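Local coordinates for protein arginine kinase (Anthopleura japonica, PDB 4RF6) that catalyses the reversible transfer of a phosphoryl group from ATP to L-arginine, giving phosphoarginine and ADP, with two phosphagen kinase units in one chain, at residues 470-475 / 705-710; 477-482 / 709-714. All coordinates share one frame; numbering follows the deposited sequence.

How the contacts relate
Two neighbouring contacts, their centres about 6 Å apart, pack helix 696-714 against the loop before strand 479-488 and against the strand's start. Both lie in the second repeat, 370-718, and they share Lys709 and Leu710 of the helix. Along the chain, 470-475 and then 477-482 come first; more than 220 residues later the helix returns to meet them in the same order. Leu472 of contact 1 touches Leu711 and Ile479 of contact 2, so one apolar patch runs through both. Together they join the last helix to the eight-stranded antiparallel sheet of the second repeat, away from the annotated sites.

Contact 1: 470-475 / 705-710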
ATOM      1  N   PRO A 470     -43.302 -17.594   2.801  1.00 26.86           N
ATOM      2  CA  PRO A 470     -43.909 -17.678   1.464  1.00 28.92           C
ATOM      3  C   PRO A 470     -43.827 -16.315   0.767  1.00 29.50           C
ATOM      4  O   PRO A 470     -44.125 -15.309   1.413  1.00 27.70           O
ATOM      5  CB  PRO A 470     -45.370 -18.041   1.765  1.00 26.05           C
ATOM      6  CG  PRO A 470     -45.341 -18.690   3.126  1.00 26.25           C
ATOM      7  CD  PRO A 470     -44.233 -17.993   3.874  1.00 26.21           C
ATOM      8  N   ASN A 471     -43.432 -16.281  -0.506  1.00 31.83           N
ATOM      9  CA  ASN A 471     -43.151 -15.018  -1.203  1.00 33.33           C
ATOM     10  C   ASN A 471     -44.297 -14.001  -1.156  1.00 33.17           C
ATOM     11  O   ASN A 471     -45.414 -14.287  -1.580  1.00 29.28           O
ATOM     12  CB  ASN A 471     -42.731 -15.279  -2.655  1.00 34.34           C
ATOM     13  CG  ASN A 471     -42.020 -14.088  -3.284  1.00 36.73           C
ATOM     14  OD1 ASN A 471     -41.554 -13.181  -2.586  1.00 33.69           O
ATOM     15  ND2 ASN A 471     -41.931 -14.088  -4.610  1.00 39.13           N
ATOM     16  N   LEU A 472     -44.000 -12.811  -0.640  1.00 30.90           N
ATOM     17  CA  LEU A 472     -45.022 -11.807  -0.353  1.00 30.75           C
ATOM     18  C   LEU A 472     -45.671 -11.174  -1.580  1.00 31.22           C
ATOM     19  O   LEU A 472     -46.898 -11.115  -1.680  1.00 33.28           O
ATOM     20  CB  LEU A 472     -44.446 -10.705   0.541  1.00 28.24           C
ATOM     21  CG  LEU A 472     -44.167 -11.135   1.974  1.00 26.51           C
ATOM     22  CD1 LEU A 472     -43.685  -9.965   2.813  1.00 23.87           C
ATOM     23  CD2 LEU A 472     -45.428 -11.737   2.559  1.00 30.43           C
ATOM     24  N   ASP A 473     -44.843 -10.699  -2.507  1.00 30.03           N
ATOM     25  CA  ASP A 473     -45.316  -9.871  -3.613  1.00 32.56           C
ATOM     26  C   ASP A 473     -44.681 -10.288  -4.941  1.00 33.54           C
ATOM     27  O   ASP A 473     -43.879  -9.544  -5.503  1.00 30.59           O
ATOM     28  CB  ASP A 473     -44.992  -8.401  -3.310  1.00 32.72           C
ATOM     29  CG  ASP A 473     -45.580  -7.440  -4.329  1.00 37.30           C
ATOM     30  OD1 ASP A 473     -46.456  -7.860  -5.109  1.00 36.37           O
ATOM     31  OD2 ASP A 473     -45.160  -6.260  -4.339  1.00 36.41           O
ATOM     32  N   PRO A 474     -45.043 -11.483  -5.451  1.00 40.12           N
ATOM     33  CA  PRO A 474     -44.524 -12.035  -6.713  1.00 45.23           C
ATOM     34  C   PRO A 474     -44.535 -11.067  -7.903  1.00 48.30           C
ATOM     35  O   PRO A 474     -43.697 -11.205  -8.796  1.00 48.15           O
ATOM     36  CB  PRO A 474     -45.471 -13.215  -7.002  1.00 45.90           C
ATOM     37  CG  PRO A 474     -46.622 -13.062  -6.044  1.00 45.49           C
ATOM     38  CD  PRO A 474     -46.040 -12.385  -4.849  1.00 42.11           C
ATOM     39  N   GLU A 475     -45.461 -10.112  -7.910  1.00 50.44           N
ATOM     40  CA  GLU A 475     -45.593  -9.173  -9.023  1.00 53.64           C
ATOM     41  C   GLU A 475     -44.673  -7.956  -8.873  1.00 52.41           C
ATOM     42  O   GLU A 475     -44.424  -7.230  -9.839  1.00 55.22           O
ATOM     43  CB  GLU A 475     -47.049  -8.708  -9.160  1.00 58.78           C
ATOM     44  CG  GLU A 475     -48.087  -9.837  -9.244  1.00 64.13           C
ATOM     45  CD  GLU A 475     -48.538 -10.345  -7.877  1.00 67.58           C
ATOM     46  OE1 GLU A 475     -47.987  -9.881  -6.854  1.00 68.88           O
ATOM     47  OE2 GLU A 475     -49.445 -11.207  -7.827  1.00 67.84           O
ATOM     48  N   ASN A 705     -42.485 -10.868   8.778  1.00 16.73           N
ATOM     49  CA  ASN A 705     -43.760 -10.723   9.463  1.00 19.20           C
ATOM     50  C   ASN A 705     -44.261  -9.280   9.421  1.00 19.67           C
ATOM     51  O   ASN A 705     -45.441  -9.025   9.153  1.00 17.63           O
ATOM     52  CB  ASN A 705     -43.648 -11.214  10.912  1.00 20.08           C
ATOM     53  CG  ASN A 705     -43.489 -12.719  11.010  1.00 20.91           C
ATOM     54  OD1 ASN A 705     -43.794 -13.442  10.064  1.00 21.60           O
ATOM     55  ND2 ASN A 705     -43.007 -13.202  12.162  1.00 19.71           N
ATOM     56  N   GLY A 706     -43.351  -8.347   9.689  1.00 17.41           N
ATOM     57  CA  GLY A 706     -43.660  -6.928   9.669  1.00 18.62           C
ATOM     58  C   GLY A 706     -44.106  -6.440   8.307  1.00 20.45           C
ATOM     59  O   GLY A 706     -45.164  -5.823   8.183  1.00 22.02           O
ATOM     60  N   VAL A 707     -43.299  -6.722   7.286  1.00 18.66           N
ATOM     61  CA  VAL A 707     -43.612  -6.346   5.905  1.00 20.03           C
ATOM     62  C   VAL A 707     -44.924  -6.971   5.432  1.00 25.00           C
ATOM     63  O   VAL A 707     -45.693  -6.347   4.688  1.00 24.26           O
ATOM     64  CB  VAL A 707     -42.455  -6.713   4.947  1.00 20.11           C
ATOM     65  CG1 VAL A 707     -42.844  -6.481   3.501  1.00 20.27           C
ATOM     66  CG2 VAL A 707     -41.207  -5.893   5.284  1.00 21.60           C
ATOM     67  N   LYS A 708     -45.183  -8.199   5.873  1.00 23.32           N
ATOM     68  CA  LYS A 708     -46.425  -8.888   5.532  1.00 22.27           C
ATOM     69  C   LYS A 708     -47.631  -8.075   5.998  1.00 23.46           C
ATOM     70  O   LYS A 708     -48.586  -7.878   5.250  1.00 25.62           O
ATOM     71  CB  LYS A 708     -46.445 -10.276   6.178  1.00 23.90           C
ATOM     72  CG  LYS A 708     -47.625 -11.167   5.773  1.00 28.13           C
ATOM     73  CD  LYS A 708     -47.539 -12.498   6.514  1.00 30.65           C
ATOM     74  CE  LYS A 708     -48.291 -13.610   5.801  1.00 36.32           C
ATOM     75  NZ  LYS A 708     -49.745 -13.331   5.684  1.00 39.23           N
ATOM     76  N   LYS A 709     -47.577  -7.591   7.236  1.00 23.27           N
ATOM     77  CA  LYS A 709     -48.667  -6.786   7.777  1.00 25.73           C
ATOM     78  C   LYS A 709     -48.791  -5.426   7.090  1.00 26.27           C
ATOM     79  O   LYS A 709     -49.897  -4.909   6.924  1.00 27.14           O
ATOM     80  CB  LYS A 709     -48.510  -6.622   9.289  1.00 29.88           C
ATOM     81  CG  LYS A 709     -48.644  -7.935  10.044  1.00 34.35           C
ATOM     82  CD  LYS A 709     -48.949  -7.711  11.510  1.00 40.12           C
ATOM     83  CE  LYS A 709     -49.459  -8.994  12.151  1.00 43.67           C
ATOM     84  NZ  LYS A 709     -49.939  -8.779  13.549  1.00 46.01           N
ATOM     85  N   LEU A 710     -47.658  -4.845   6.703  1.00 25.82           N
ATOM     86  CA  LEU A 710     -47.670  -3.595   5.947  1.00 27.45           C
ATOM     87  C   LEU A 710     -48.316  -3.826   4.586  1.00 32.29           C
ATOM     88  O   LEU A 710     -49.040  -2.968   4.077  1.00 33.33           O
ATOM     89  CB  LEU A 710     -46.249  -3.045   5.778  1.00 26.85           C
ATOM     90  CG  LEU A 710     -45.508  -2.717   7.078  1.00 26.05           C
ATOM     91  CD1 LEU A 710     -44.111  -2.201   6.788  1.00 24.44           C
ATOM     92  CD2 LEU A 710     -46.296  -1.706   7.895  1.00 24.48           C
TER
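Leu472 carries this contact, its forked end resting on Val707 and Lys708 of the helix. Before it, Pro470 stays clear of segment 705-710, but its carbonyl O accepts a hydrogen bond from Tyr704 OH, one residue ahead of that segment. At Leu472 the first torsion (chi1 -71°) sets CG opposite the carbonyl carbon, and the two methyls divide the work. CD1 meets Val707 CG1 at 3.6 Å and lies 3.8 Å from the backbone N of Lys708. CD2 takes the outer side, 3.9 Å from Lys708 CG, where leucine and the lysine chain cross almost perpendicularly. Of the lysine side chain, CB and CG do the touching; its ammonium NZ leads away to a salt bridge with Glu712. Next along the loop, Asp473 makes no contact with 705-710; its OD2 accepts hydrogen bonds from the backbone N of both Tyr478 and Ile479. No hydrogen bond joins the two segments, which meet by van der Waals packing alone. In the chain this loop runs from helix 438-448 to strand 479-488; Leu472 packs on helix 696-714 and on Ile479 of the strand, while Leu710 packs on helix 655-661.

Contact 2: 477-482 / 709-714; sequences TYIRST and KLLEIE
Leu711 spreads its two methyls between neighbouring residues of the other segment, and this forms the tight half of the contact. CD2 presses on Tyr478 at the root of the ring, 3.5 Å from its CB and 3.8 Å from its CG. CD1 goes to Ile479, whose CD1 lies 3.7 Å away; the two chains cross at about a right angle. The extended end of Ile479 (chi2 170°) carries that methyl toward the helix. Both Leu711 and Ile479 are buried, and this part is wholly apolar.

Along the tyrosine ring the packing thins toward the hydroxyl. Glu714 still lays its CG 3.7 Å from Tyr478 CE2, approaching the ring obliquely, with the carboxylate plane turned 63° from that of the ring. The bend of the glutamate at chi2 (65°) directs its carboxylate elsewhere: OE1 accepts a hydrogen bond from Lys648 N and OE2 one from Ala649 N, so both oxygens of this buried group are bound at helix 647-651. At the hydroxyl end few atoms come close: Tyr478 OH is 3.6 Å from Glu714 O without a hydrogen bond, and the tyrosine is partly exposed.

The contact joins the end of helix 696-714 to Ile479, the first residue of strand 479-488, and to Tyr478 just before it. Further along this inner strand of the antiparallel sheet, Arg480 and Ser481 form a classic beta bulge opposite His643 of strand 638-645. Ile479 also packs on Val642 and Val644 of that strand, while Ile713 reaches helices 647-651 and 655-661.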
ATOM      1  N   THR A 477     -45.416  -5.359  -7.217  1.00 39.95           N
ATOM      2  CA  THR A 477     -46.296  -4.196  -7.226  1.00 39.15           C
ATOM      3  C   THR A 477     -45.915  -3.237  -6.101  1.00 37.34           C
ATOM      4  O   THR A 477     -45.908  -2.014  -6.274  1.00 36.03           O
ATOM      5  CB  THR A 477     -47.764  -4.626  -7.047  1.00 38.66           C
ATOM      6  OG1 THR A 477     -48.105  -5.595  -8.048  1.00 35.73           O
ATOM      7  CG2 THR A 477     -48.703  -3.426  -7.157  1.00 39.48           C
ATOM      8  N   TYR A 478     -45.582  -3.813  -4.949  1.00 33.24           N
ATOM      9  CA  TYR A 478     -45.271  -3.035  -3.762  1.00 31.28           C
ATOM     10  C   TYR A 478     -43.813  -3.204  -3.346  1.00 31.37           C
ATOM     11  O   TYR A 478     -43.132  -2.218  -3.033  1.00 28.42           O
ATOM     12  CB  TYR A 478     -46.210  -3.428  -2.620  1.00 32.96           C
ATOM     13  CG  TYR A 478     -47.668  -3.296  -2.991  1.00 35.29           C
ATOM     14  CD1 TYR A 478     -48.416  -4.407  -3.358  1.00 37.92           C
ATOM     15  CD2 TYR A 478     -48.289  -2.054  -2.995  1.00 36.48           C
ATOM     16  CE1 TYR A 478     -49.748  -4.286  -3.714  1.00 40.95           C
ATOM     17  CE2 TYR A 478     -49.613  -1.919  -3.342  1.00 40.76           C
ATOM     18  CZ  TYR A 478     -50.341  -3.038  -3.702  1.00 43.50           C
ATOM     19  OH  TYR A 478     -51.665  -2.899  -4.049  1.00 46.37           O
ATOM     20  N   ILE A 479     -43.332  -4.446  -3.346  1.00 31.42           N
ATOM     21  CA  ILE A 479     -41.950  -4.712  -2.963  1.00 32.01           C
ATOM     22  C   ILE A 479     -41.034  -4.722  -4.180  1.00 30.86           C
ATOM     23  O   ILE A 479     -41.124  -5.612  -5.025  1.00 32.44           O
ATOM     24  CB  ILE A 479     -41.810  -6.029  -2.179  1.00 33.76           C
ATOM     25  CG1 ILE A 479     -42.723  -6.007  -0.953  1.00 36.35           C
ATOM     26  CG2 ILE A 479     -40.365  -6.225  -1.756  1.00 31.98           C
ATOM     27  CD1 ILE A 479     -42.861  -7.347  -0.231  1.00 38.73           C
ATOM     28  N   ARG A 480     -40.145  -3.733  -4.254  1.00 31.50           N
ATOM     29  CA  ARG A 480     -39.293  -3.556  -5.429  1.00 31.39           C
ATOM     30  C   ARG A 480     -37.971  -4.322  -5.347  1.00 30.54           C
ATOM     31  O   ARG A 480     -37.480  -4.819  -6.365  1.00 28.15           O
ATOM     32  CB  ARG A 480     -39.035  -2.067  -5.684  1.00 34.45           C
ATOM     33  CG  ARG A 480     -40.307  -1.234  -5.837  1.00 38.92           C
ATOM     34  CD  ARG A 480     -40.742  -1.083  -7.300  1.00 45.34           C
ATOM     35  NE  ARG A 480     -41.264  -2.312  -7.892  1.00 50.89           N
ATOM     36  CZ  ARG A 480     -40.852  -2.811  -9.055  1.00 54.65           C
ATOM     37  NH1 ARG A 480     -41.382  -3.933  -9.531  1.00 55.28           N
ATOM     38  NH2 ARG A 480     -39.907  -2.187  -9.746  1.00 54.90           N
ATOM     39  N   SER A 481     -37.392  -4.412  -4.148  1.00 31.21           N
ATOM     40  CA  SER A 481     -36.128  -5.133  -3.970  1.00 25.62           C
ATOM     41  C   SER A 481     -35.921  -5.611  -2.524  1.00 26.09           C
ATOM     42  O   SER A 481     -36.526  -5.078  -1.589  1.00 25.15           O
ATOM     43  CB  SER A 481     -34.938  -4.277  -4.437  1.00 26.65           C
ATOM     44  OG  SER A 481     -34.776  -3.119  -3.637  1.00 28.33           O
ATOM     45  N   THR A 482     -35.070  -6.621  -2.354  1.00 24.93           N
ATOM     46  CA  THR A 482     -34.824  -7.220  -1.043  1.00 26.79           C
ATOM     47  C   THR A 482     -33.329  -7.447  -0.873  1.00 22.18           C
ATOM     48  O   THR A 482     -32.685  -8.005  -1.763  1.00 20.24           O
ATOM     49  CB  THR A 482     -35.568  -8.563  -0.893  1.00 27.52           C
ATOM     50  OG1 THR A 482     -36.982  -8.336  -0.946  1.00 26.13           O
ATOM     51  CG2 THR A 482     -35.227  -9.217   0.437  1.00 28.92           C
ATOM     52  N   LYS A 709     -47.577  -7.591   7.236  1.00 23.27           N
ATOM     53  CA  LYS A 709     -48.667  -6.786   7.777  1.00 25.73           C
ATOM     54  C   LYS A 709     -48.791  -5.426   7.090  1.00 26.27           C
ATOM     55  O   LYS A 709     -49.897  -4.909   6.924  1.00 27.14           O
ATOM     56  CB  LYS A 709     -48.510  -6.622   9.289  1.00 29.88           C
ATOM     57  CG  LYS A 709     -48.644  -7.935  10.044  1.00 34.35           C
ATOM     58  CD  LYS A 709     -48.949  -7.711  11.510  1.00 40.12           C
ATOM     59  CE  LYS A 709     -49.459  -8.994  12.151  1.00 43.67           C
ATOM     60  NZ  LYS A 709     -49.939  -8.779  13.549  1.00 46.01           N
ATOM     61  N   LEU A 710     -47.658  -4.845   6.703  1.00 25.82           N
ATOM     62  CA  LEU A 710     -47.670  -3.595   5.947  1.00 27.45           C
ATOM     63  C   LEU A 710     -48.316  -3.826   4.586  1.00 32.29           C
ATOM     64  O   LEU A 710     -49.040  -2.968   4.077  1.00 33.33           O
ATOM     65  CB  LEU A 710     -46.249  -3.045   5.778  1.00 26.85           C
ATOM     66  CG  LEU A 710     -45.508  -2.717   7.078  1.00 26.05           C
ATOM     67  CD1 LEU A 710     -44.111  -2.201   6.788  1.00 24.44           C
ATOM     68  CD2 LEU A 710     -46.296  -1.706   7.895  1.00 24.48           C
ATOM     69  N   LEU A 711     -48.062  -4.995   4.003  1.00 34.07           N
ATOM     70  CA  LEU A 711     -48.647  -5.342   2.712  1.00 35.17           C
ATOM     71  C   LEU A 711     -50.152  -5.547   2.806  1.00 37.09           C
ATOM     72  O   LEU A 711     -50.900  -5.163   1.899  1.00 38.14           O
ATOM     73  CB  LEU A 711     -47.992  -6.594   2.129  1.00 37.68           C
ATOM     74  CG  LEU A 711     -46.805  -6.338   1.211  1.00 42.77           C
ATOM     75  CD1 LEU A 711     -46.464  -7.575   0.398  1.00 45.96           C
ATOM     76  CD2 LEU A 711     -47.108  -5.170   0.299  1.00 44.93           C
ATOM     77  N   GLU A 712     -50.593  -6.160   3.901  1.00 34.95           N
ATOM     78  CA  GLU A 712     -52.013  -6.447   4.090  1.00 37.20           C
ATOM     79  C   GLU A 712     -52.849  -5.167   4.151  1.00 37.29           C
ATOM     80  O   GLU A 712     -54.009  -5.152   3.740  1.00 36.27           O
ATOM     81  CB  GLU A 712     -52.231  -7.318   5.334  1.00 37.62           C
ATOM     82  CG  GLU A 712     -52.067  -8.819   5.073  1.00 42.15           C
ATOM     83  CD  GLU A 712     -51.655  -9.608   6.312  1.00 46.48           C
ATOM     84  OE1 GLU A 712     -51.404  -8.988   7.366  1.00 44.49           O
ATOM     85  OE2 GLU A 712     -51.577 -10.853   6.221  1.00 50.92           O
ATOM     86  N   ILE A 713     -52.248  -4.095   4.658  1.00 36.76           N
ATOM     87  CA  ILE A 713     -52.905  -2.791   4.704  1.00 38.87           C
ATOM     88  C   ILE A 713     -52.832  -2.087   3.343  1.00 41.88           C
ATOM     89  O   ILE A 713     -53.817  -1.499   2.884  1.00 40.97           O
ATOM     90  CB  ILE A 713     -52.315  -1.901   5.825  1.00 40.96           C
ATOM     91  CG1 ILE A 713     -52.615  -2.510   7.199  1.00 39.79           C
ATOM     92  CG2 ILE A 713     -52.860  -0.480   5.737  1.00 42.67           C
ATOM     93  CD1 ILE A 713     -52.009  -1.751   8.374  1.00 40.39           C
ATOM     94  N   GLU A 714     -51.682  -2.172   2.682  1.00 41.04           N
ATOM     95  CA  GLU A 714     -51.532  -1.551   1.366  1.00 42.73           C
ATOM     96  C   GLU A 714     -52.392  -2.239   0.298  1.00 44.73           C
ATOM     97  O   GLU A 714     -52.632  -1.674  -0.773  1.00 45.18           O
ATOM     98  CB  GLU A 714     -50.063  -1.547   0.932  1.00 41.24           C
ATOM     99  CG  GLU A 714     -49.687  -0.378   0.034  1.00 41.98           C
ATOM    100  CD  GLU A 714     -49.789   0.957   0.749  1.00 43.05           C
ATOM    101  OE1 GLU A 714     -50.090   1.965   0.079  1.00 43.24           O
ATOM    102  OE2 GLU A 714     -49.567   0.997   1.979  1.00 39.57           O
TER